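Local coordinates for histidine--tRNA ligase (Thermus thermophilus, PDB 1H4V), which attaches L-histidine to tRNA(His) at the cost of ATP, which is split to AMP and diphosphate, working as a homodimer, at residues 89-94 with 298-303; 63-68 with 78-83. All blocks are in the same frame, centred on the assembly; numbering follows the deposited sequence.

Contact 1 of 2, residues 89-94 with 298-303; sequences AYLEHG and PRVPGV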
ATOM      1  N   ALA A  89     -15.630   4.280  -8.919  1.00 16.64           N
ATOM      2  CA  ALA A  89     -15.998   3.775  -7.599  1.00 16.18           C
ATOM      3  C   ALA A  89     -17.187   4.559  -7.029  1.00 15.07           C
ATOM      4  O   ALA A  89     -18.076   3.981  -6.406  1.00 15.61           O
ATOM      5  CB  ALA A  89     -14.798   3.861  -6.643  1.00 15.64           C
ATOM      6  N   TYR A  90     -17.190   5.871  -7.246  1.00 13.37           N
ATOM      7  CA  TYR A  90     -18.263   6.743  -6.770  1.00 16.92           C
ATOM      8  C   TYR A  90     -19.583   6.249  -7.374  1.00 18.77           C
ATOM      9  O   TYR A  90     -20.626   6.224  -6.713  1.00 18.46           O
ATOM     10  CB  TYR A  90     -17.976   8.178  -7.223  1.00 17.71           C
ATOM     11  CG  TYR A  90     -19.062   9.197  -6.949  1.00 19.04           C
ATOM     12  CD1 TYR A  90     -19.012  10.013  -5.814  1.00 23.18           C
ATOM     13  CD2 TYR A  90     -20.103   9.398  -7.858  1.00 16.67           C
ATOM     14  CE1 TYR A  90     -19.971  11.015  -5.596  1.00 19.90           C
ATOM     15  CE2 TYR A  90     -21.067  10.392  -7.652  1.00 16.39           C
ATOM     16  CZ  TYR A  90     -20.995  11.200  -6.523  1.00 20.29           C
ATOM     17  OH  TYR A  90     -21.927  12.204  -6.329  1.00 20.37           O
ATOM     18  N   LEU A  91     -19.510   5.849  -8.638  1.00 18.61           N
ATOM     19  CA  LEU A  91     -20.656   5.330  -9.369  1.00 20.06           C
ATOM     20  C   LEU A  91     -21.079   3.956  -8.862  1.00 19.20           C
ATOM     21  O   LEU A  91     -22.247   3.739  -8.540  1.00 17.90           O
ATOM     22  CB  LEU A  91     -20.312   5.222 -10.861  1.00 19.76           C
ATOM     23  CG  LEU A  91     -20.755   6.317 -11.836  1.00 20.54           C
ATOM     24  CD1 LEU A  91     -21.072   7.620 -11.120  1.00 16.75           C
ATOM     25  CD2 LEU A  91     -19.672   6.500 -12.874  1.00 13.78           C
ATOM     26  N   GLU A  92     -20.125   3.035  -8.784  1.00 18.16           N
ATOM     27  CA  GLU A  92     -20.432   1.678  -8.362  1.00 20.97           C
ATOM     28  C   GLU A  92     -21.084   1.584  -6.987  1.00 21.44           C
ATOM     29  O   GLU A  92     -21.996   0.780  -6.783  1.00 20.35           O
ATOM     30  CB  GLU A  92     -19.163   0.814  -8.389  1.00 24.35           C
ATOM     31  CG  GLU A  92     -19.425  -0.675  -8.188  1.00 29.64           C
ATOM     32  CD  GLU A  92     -18.201  -1.545  -8.418  1.00 32.69           C
ATOM     33  OE1 GLU A  92     -17.536  -1.387  -9.464  1.00 37.51           O
ATOM     34  OE2 GLU A  92     -17.908  -2.400  -7.558  1.00 38.77           O
ATOM     35  N   HIS A  93     -20.640   2.414  -6.048  1.00 20.89           N
ATOM     36  CA  HIS A  93     -21.182   2.355  -4.700  1.00 20.68           C
ATOM     37  C   HIS A  93     -22.301   3.334  -4.385  1.00 21.46           C
ATOM     38  O   HIS A  93     -22.670   3.502  -3.228  1.00 21.45           O
ATOM     39  CB  HIS A  93     -20.037   2.494  -3.700  1.00 21.90           C
ATOM     40  CG  HIS A  93     -18.995   1.435  -3.863  1.00 26.28           C
ATOM     41  ND1 HIS A  93     -19.220   0.117  -3.527  1.00 25.93           N
ATOM     42  CD2 HIS A  93     -17.765   1.474  -4.434  1.00 27.68           C
ATOM     43  CE1 HIS A  93     -18.178  -0.612  -3.889  1.00 26.49           C
ATOM     44  NE2 HIS A  93     -17.282   0.188  -4.442  1.00 28.78           N
ATOM     45  N   GLY A  94     -22.854   3.951  -5.425  1.00 21.19           N
ATOM     46  CA  GLY A  94     -23.936   4.892  -5.248  1.00 20.84           C
ATOM     47  C   GLY A  94     -23.601   6.002  -4.271  1.00 23.85           C
ATOM     48  O   GLY A  94     -24.410   6.336  -3.403  1.00 24.59           O
ATOM     49  N   PRO A 298     -24.407   9.251 -14.556  1.00 23.13           N
ATOM     50  CA  PRO A 298     -25.064  10.543 -14.752  1.00 23.47           C
ATOM     51  C   PRO A 298     -24.013  11.641 -14.685  1.00 25.14           C
ATOM     52  O   PRO A 298     -22.818  11.364 -14.568  1.00 25.19           O
ATOM     53  CB  PRO A 298     -26.032  10.612 -13.578  1.00 21.62           C
ATOM     54  CG  PRO A 298     -25.281   9.871 -12.504  1.00 23.99           C
ATOM     55  CD  PRO A 298     -24.764   8.667 -13.252  1.00 21.34           C
ATOM     56  N   ARG A 299     -24.457  12.887 -14.757  1.00 24.93           N
ATOM     57  CA  ARG A 299     -23.542  14.008 -14.679  1.00 25.55           C
ATOM     58  C   ARG A 299     -23.021  14.113 -13.251  1.00 24.12           C
ATOM     59  O   ARG A 299     -23.801  14.128 -12.305  1.00 26.37           O
ATOM     60  CB  ARG A 299     -24.261  15.304 -15.046  1.00 30.58           C
ATOM     61  CG  ARG A 299     -23.486  16.558 -14.682  1.00 37.33           C
ATOM     62  CD  ARG A 299     -24.325  17.809 -14.856  1.00 42.41           C
ATOM     63  NE  ARG A 299     -23.527  19.016 -14.654  1.00 50.44           N
ATOM     64  CZ  ARG A 299     -22.454  19.327 -15.377  1.00 56.53           C
ATOM     65  NH1 ARG A 299     -22.050  18.517 -16.350  1.00 58.80           N
ATOM     66  NH2 ARG A 299     -21.786  20.451 -15.134  1.00 57.75           N
ATOM     67  N   VAL A 300     -21.704  14.171 -13.096  1.00 23.31           N
ATOM     68  CA  VAL A 300     -21.096  14.304 -11.776  1.00 21.12           C
ATOM     69  C   VAL A 300     -19.934  15.283 -11.840  1.00 20.54           C
ATOM     70  O   VAL A 300     -18.863  14.951 -12.337  1.00 19.84           O
ATOM     71  CB  VAL A 300     -20.556  12.964 -11.243  1.00 24.28           C
ATOM     72  CG1 VAL A 300     -19.875  13.188  -9.882  1.00 20.65           C
ATOM     73  CG2 VAL A 300     -21.689  11.949 -11.111  1.00 18.14           C
ATOM     74  N   PRO A 301     -20.140  16.513 -11.350  1.00 20.81           N
ATOM     75  CA  PRO A 301     -19.092  17.542 -11.356  1.00 20.75           C
ATOM     76  C   PRO A 301     -17.926  17.057 -10.510  1.00 19.97           C
ATOM     77  O   PRO A 301     -18.128  16.399  -9.491  1.00 20.04           O
ATOM     78  CB  PRO A 301     -19.777  18.748 -10.716  1.00 23.13           C
ATOM     79  CG  PRO A 301     -21.243  18.505 -10.977  1.00 23.78           C
ATOM     80  CD  PRO A 301     -21.375  17.026 -10.740  1.00 21.98           C
ATOM     81  N   GLY A 302     -16.708  17.386 -10.918  1.00 18.70           N
ATOM     82  CA  GLY A 302     -15.566  16.933 -10.150  1.00 17.94           C
ATOM     83  C   GLY A 302     -14.379  17.852 -10.244  1.00 17.43           C
ATOM     84  O   GLY A 302     -14.222  18.590 -11.207  1.00 19.65           O
ATOM     85  N   VAL A 303     -13.541  17.821  -9.219  1.00 15.83           N
ATOM     86  CA  VAL A 303     -12.345  18.640  -9.193  1.00 14.40           C
ATOM     87  C   VAL A 303     -11.414  17.946  -8.217  1.00 14.62           C
ATOM     88  O   VAL A 303     -11.861  17.381  -7.219  1.00 17.48           O
ATOM     89  CB  VAL A 303     -12.653  20.091  -8.732  1.00 13.10           C
ATOM     90  CG1 VAL A 303     -13.183  20.093  -7.314  1.00 13.45           C
ATOM     91  CG2 VAL A 303     -11.399  20.946  -8.827  1.00 12.01           C
TER
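Tyr90 OH is held by a hydrogen bond to Gln100 OE1, which ties down the polar end of a side chain whose ring packs against Val300. Tyrosine suits this buried place because it presents carbon to the contact and still has a hydroxyl for the amide. The ring carbon CE2 of Tyr90 lies 3.8 Å from Val300 CG1, and Val300 CG2 is equally near; both methyls approach CE2 obliquely from the same side of the ring. With CG anti to the backbone N (chi1 174°), Tyr90 reaches out from the helix toward the 298-303 loop. Valine suits the place because its two methyls can both rest against that ring carbon, and Leu132 packs on both residues.

Leu91 completes the patch more loosely. Its CD1 sits at the edge of the Tyr90 ring, in the ring plane, and comes 4.4 Å from Pro298 CD; Val300 CG2 lies at the same distance from it. Just beyond, Gly94, with its positive phi, closes the helix in a Schellman motif, with Gly94 N bonded to Leu91 O and Met95 N to Tyr90 O. The neighbouring His93 NE2 bonds Asp11 of the second subunit. The contact thus packs the C-terminal end of helix 83-92 against the loop that enters strand 302-308, which with helix 309-318 probably forms motif 3 of the class II catalytic domain.

Contact 2 of 2, residues 63-68 with 78-83; sequences KEMFTF and LRPEGT
Backbone polar links join Phe66 and Leu78 first. Leu78 N donates to Phe66 O over 2.9 Å. The return link is made through water: it accepts from Phe66 N and donates to Leu78 O, each at 2.8 Å. Direct pairing therefore gives way to a bridge at the open end of the antiparallel beta hairpin formed by strands 67-69 and 75-78, where the two strands part.

The apolar contacts centre on Leu78, whose branched end serves two aromatic residues. Its CD2 lies 3.6 Å from Phe66 CB and obliquely beside that ring; its CD1 meets Phe68 CE2 at 3.5 Å, in the ring plane at the edge. Phe68 takes chi1 62°, setting CG between its N and carbonyl carbon and swinging the ring over to this methyl. Were Leu78 an alanine, a gap would probably open beside Phe66 CB and the Phe68 edge would lose its methyl neighbour. Flexible Met65 lays its CG 3.9 Å from Pro80 CB, against the rigid proline ring.

Contacts to the second subunit continue the apolar patch: Phe68 meets its counterpart Phe68 there, the rings almost parallel, and Phe44 of that subunit packs on both Phe66 and Leu78.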
ATOM      1  N   LYS A  63      -0.831   2.916 -26.449  1.00 56.67           N
ATOM      2  CA  LYS A  63       0.466   2.254 -26.443  1.00 55.85           C
ATOM      3  C   LYS A  63       1.144   2.433 -25.099  1.00 53.87           C
ATOM      4  O   LYS A  63       1.985   1.627 -24.704  1.00 55.71           O
ATOM      5  CB  LYS A  63       1.370   2.823 -27.548  1.00 58.74           C
ATOM      6  CG  LYS A  63       1.543   4.348 -27.520  1.00 63.08           C
ATOM      7  CD  LYS A  63       2.372   4.850 -28.720  1.00 68.42           C
ATOM      8  CE  LYS A  63       2.368   6.387 -28.827  1.00 70.91           C
ATOM      9  NZ  LYS A  63       3.172   6.919 -29.978  1.00 71.38           N
ATOM     10  N   GLU A  64       0.764   3.495 -24.404  1.00 50.70           N
ATOM     11  CA  GLU A  64       1.336   3.814 -23.110  1.00 47.23           C
ATOM     12  C   GLU A  64       0.570   3.284 -21.895  1.00 41.58           C
ATOM     13  O   GLU A  64       0.646   3.856 -20.815  1.00 42.79           O
ATOM     14  CB  GLU A  64       1.523   5.330 -23.004  1.00 52.01           C
ATOM     15  CG  GLU A  64       2.573   5.866 -23.973  1.00 61.72           C
ATOM     16  CD  GLU A  64       3.388   6.997 -23.369  1.00 65.98           C
ATOM     17  OE1 GLU A  64       2.808   8.077 -23.118  1.00 66.58           O
ATOM     18  OE2 GLU A  64       4.603   6.794 -23.136  1.00 66.30           O
ATOM     19  N   MET A  65      -0.150   2.182 -22.073  1.00 36.27           N
ATOM     20  CA  MET A  65      -0.909   1.556 -20.991  1.00 31.32           C
ATOM     21  C   MET A  65      -0.725   0.039 -21.043  1.00 29.46           C
ATOM     22  O   MET A  65      -0.777  -0.557 -22.116  1.00 28.87           O
ATOM     23  CB  MET A  65      -2.403   1.871 -21.120  1.00 32.39           C
ATOM     24  CG  MET A  65      -2.863   3.165 -20.466  1.00 33.31           C
ATOM     25  SD  MET A  65      -4.626   3.516 -20.796  1.00 40.02           S
ATOM     26  CE  MET A  65      -5.320   1.892 -20.857  1.00 32.79           C
ATOM     27  N   PHE A  66      -0.499  -0.586 -19.892  1.00 26.62           N
ATOM     28  CA  PHE A  66      -0.340  -2.031 -19.861  1.00 24.27           C
ATOM     29  C   PHE A  66      -1.734  -2.636 -19.919  1.00 25.25           C
ATOM     30  O   PHE A  66      -2.501  -2.547 -18.965  1.00 25.34           O
ATOM     31  CB  PHE A  66       0.370  -2.496 -18.585  1.00 21.88           C
ATOM     32  CG  PHE A  66       1.803  -2.061 -18.482  1.00 18.62           C
ATOM     33  CD1 PHE A  66       2.155  -0.962 -17.710  1.00 16.16           C
ATOM     34  CD2 PHE A  66       2.807  -2.771 -19.133  1.00 19.72           C
ATOM     35  CE1 PHE A  66       3.492  -0.576 -17.580  1.00 17.97           C
ATOM     36  CE2 PHE A  66       4.149  -2.393 -19.012  1.00 20.96           C
ATOM     37  CZ  PHE A  66       4.492  -1.295 -18.234  1.00 17.78           C
ATOM     38  N   THR A  67      -2.051  -3.247 -21.052  1.00 25.53           N
ATOM     39  CA  THR A  67      -3.352  -3.848 -21.276  1.00 27.50           C
ATOM     40  C   THR A  67      -3.191  -5.331 -21.554  1.00 28.76           C
ATOM     41  O   THR A  67      -2.150  -5.771 -22.028  1.00 31.26           O
ATOM     42  CB  THR A  67      -4.033  -3.179 -22.478  1.00 27.10           C
ATOM     43  OG1 THR A  67      -4.095  -1.770 -22.254  1.00 29.82           O
ATOM     44  CG2 THR A  67      -5.444  -3.711 -22.678  1.00 29.06           C
ATOM     45  N   PHE A  68      -4.219  -6.104 -21.254  1.00 29.23           N
ATOM     46  CA  PHE A  68      -4.166  -7.536 -21.496  1.00 32.03           C
ATOM     47  C   PHE A  68      -5.535  -8.120 -21.221  1.00 33.47           C
ATOM     48  O   PHE A  68      -6.360  -7.488 -20.573  1.00 32.42           O
ATOM     49  CB  PHE A  68      -3.115  -8.185 -20.587  1.00 31.95           C
ATOM     50  CG  PHE A  68      -3.407  -8.041 -19.117  1.00 32.35           C
ATOM     51  CD1 PHE A  68      -4.135  -9.014 -18.439  1.00 32.62           C
ATOM     52  CD2 PHE A  68      -2.980  -6.915 -18.418  1.00 32.33           C
ATOM     53  CE1 PHE A  68      -4.441  -8.867 -17.079  1.00 34.07           C
ATOM     54  CE2 PHE A  68      -3.276  -6.752 -17.062  1.00 32.66           C
ATOM     55  CZ  PHE A  68      -4.011  -7.733 -16.389  1.00 35.09           C
ATOM     56  N   LEU A  78      -3.838  -2.184 -16.460  1.00 20.32           N
ATOM     57  CA  LEU A  78      -3.180  -1.806 -15.213  1.00 19.38           C
ATOM     58  C   LEU A  78      -3.447  -0.315 -14.999  1.00 18.51           C
ATOM     59  O   LEU A  78      -3.247   0.488 -15.905  1.00 17.96           O
ATOM     60  CB  LEU A  78      -1.673  -2.064 -15.322  1.00 18.56           C
ATOM     61  CG  LEU A  78      -1.067  -3.275 -14.604  1.00 20.05           C
ATOM     62  CD1 LEU A  78      -1.944  -4.485 -14.756  1.00 23.50           C
ATOM     63  CD2 LEU A  78       0.312  -3.552 -15.159  1.00 17.54           C
ATOM     64  N   ARG A  79      -3.911   0.040 -13.806  1.00 18.15           N
ATOM     65  CA  ARG A  79      -4.222   1.426 -13.470  1.00 20.10           C
ATOM     66  C   ARG A  79      -3.142   2.441 -13.886  1.00 19.91           C
ATOM     67  O   ARG A  79      -2.026   2.421 -13.365  1.00 21.32           O
ATOM     68  CB  ARG A  79      -4.465   1.545 -11.967  1.00 21.15           C
ATOM     69  CG  ARG A  79      -4.889   2.923 -11.528  1.00 22.42           C
ATOM     70  CD  ARG A  79      -4.452   3.164 -10.099  1.00 24.79           C
ATOM     71  NE  ARG A  79      -5.170   2.317  -9.165  1.00 29.00           N
ATOM     72  CZ  ARG A  79      -4.640   1.818  -8.059  1.00 22.14           C
ATOM     73  NH1 ARG A  79      -3.378   2.074  -7.760  1.00 19.84           N
ATOM     74  NH2 ARG A  79      -5.383   1.087  -7.243  1.00 23.61           N
ATOM     75  N   PRO A  80      -3.470   3.346 -14.828  1.00 18.50           N
ATOM     76  CA  PRO A  80      -2.550   4.378 -15.324  1.00 18.24           C
ATOM     77  C   PRO A  80      -2.765   5.742 -14.662  1.00 18.44           C
ATOM     78  O   PRO A  80      -1.904   6.618 -14.726  1.00 19.74           O
ATOM     79  CB  PRO A  80      -2.884   4.435 -16.803  1.00 11.74           C
ATOM     80  CG  PRO A  80      -4.365   4.317 -16.765  1.00 15.17           C
ATOM     81  CD  PRO A  80      -4.619   3.206 -15.744  1.00 15.20           C
ATOM     82  N   GLU A  81      -3.928   5.915 -14.044  1.00 20.03           N
ATOM     83  CA  GLU A  81      -4.293   7.169 -13.382  1.00 20.75           C
ATOM     84  C   GLU A  81      -5.258   6.842 -12.252  1.00 19.12           C
ATOM     85  O   GLU A  81      -5.778   5.734 -12.173  1.00 17.29           O
ATOM     86  CB  GLU A  81      -4.999   8.113 -14.362  1.00 18.32           C
ATOM     87  CG  GLU A  81      -6.339   7.569 -14.844  1.00 27.91           C
ATOM     88  CD  GLU A  81      -7.256   8.650 -15.386  1.00 36.46           C
ATOM     89  OE1 GLU A  81      -6.855   9.346 -16.345  1.00 41.46           O
ATOM     90  OE2 GLU A  81      -8.379   8.806 -14.852  1.00 33.71           O
ATOM     91  N   GLY A  82      -5.524   7.818 -11.397  1.00 20.06           N
ATOM     92  CA  GLY A  82      -6.430   7.576 -10.293  1.00 19.24           C
ATOM     93  C   GLY A  82      -7.850   8.080 -10.451  1.00 18.35           C
ATOM     94  O   GLY A  82      -8.791   7.417 -10.001  1.00 18.37           O
ATOM     95  N   THR A  83      -8.007   9.233 -11.099  1.00 18.47           N
ATOM     96  CA  THR A  83      -9.321   9.867 -11.263  1.00 17.69           C
ATOM     97  C   THR A  83     -10.442   9.006 -11.823  1.00 17.06           C
ATOM     98  O   THR A  83     -11.488   8.888 -11.189  1.00 16.23           O
ATOM     99  CB  THR A  83      -9.229  11.159 -12.113  1.00 20.49           C
ATOM    100  OG1 THR A  83      -8.190  12.003 -11.594  1.00 19.21           O
ATOM    101  CG2 THR A  83     -10.560  11.930 -12.054  1.00 18.17           C
TER
HETATM  102  O   HOH W   1      -1.024   0.843 -17.532  1.00 18.70           O

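Overall arrangement
Contact 2 closes before contact 1 opens along the chain, and helix 83-92 joins them: it starts at the end of segment 78-83 and finishes within segment 89-94. Their centres are 20 Å apart, and about 7 Å separates their nearest atoms. Both belong to the catalytic domain but serve different parts of it. Contact 2 lies at the small three-stranded antiparallel sheet, whereas contact 1 reaches across some two hundred residues to the loop leading into strand 302-308 of the large mixed sheet. The helix touches strand 123-132 of the large sheet near both its ends, with Thr83 and Tyr90. Both contacts touch the second subunit, so both ends of this connection lie along the homodimer interface.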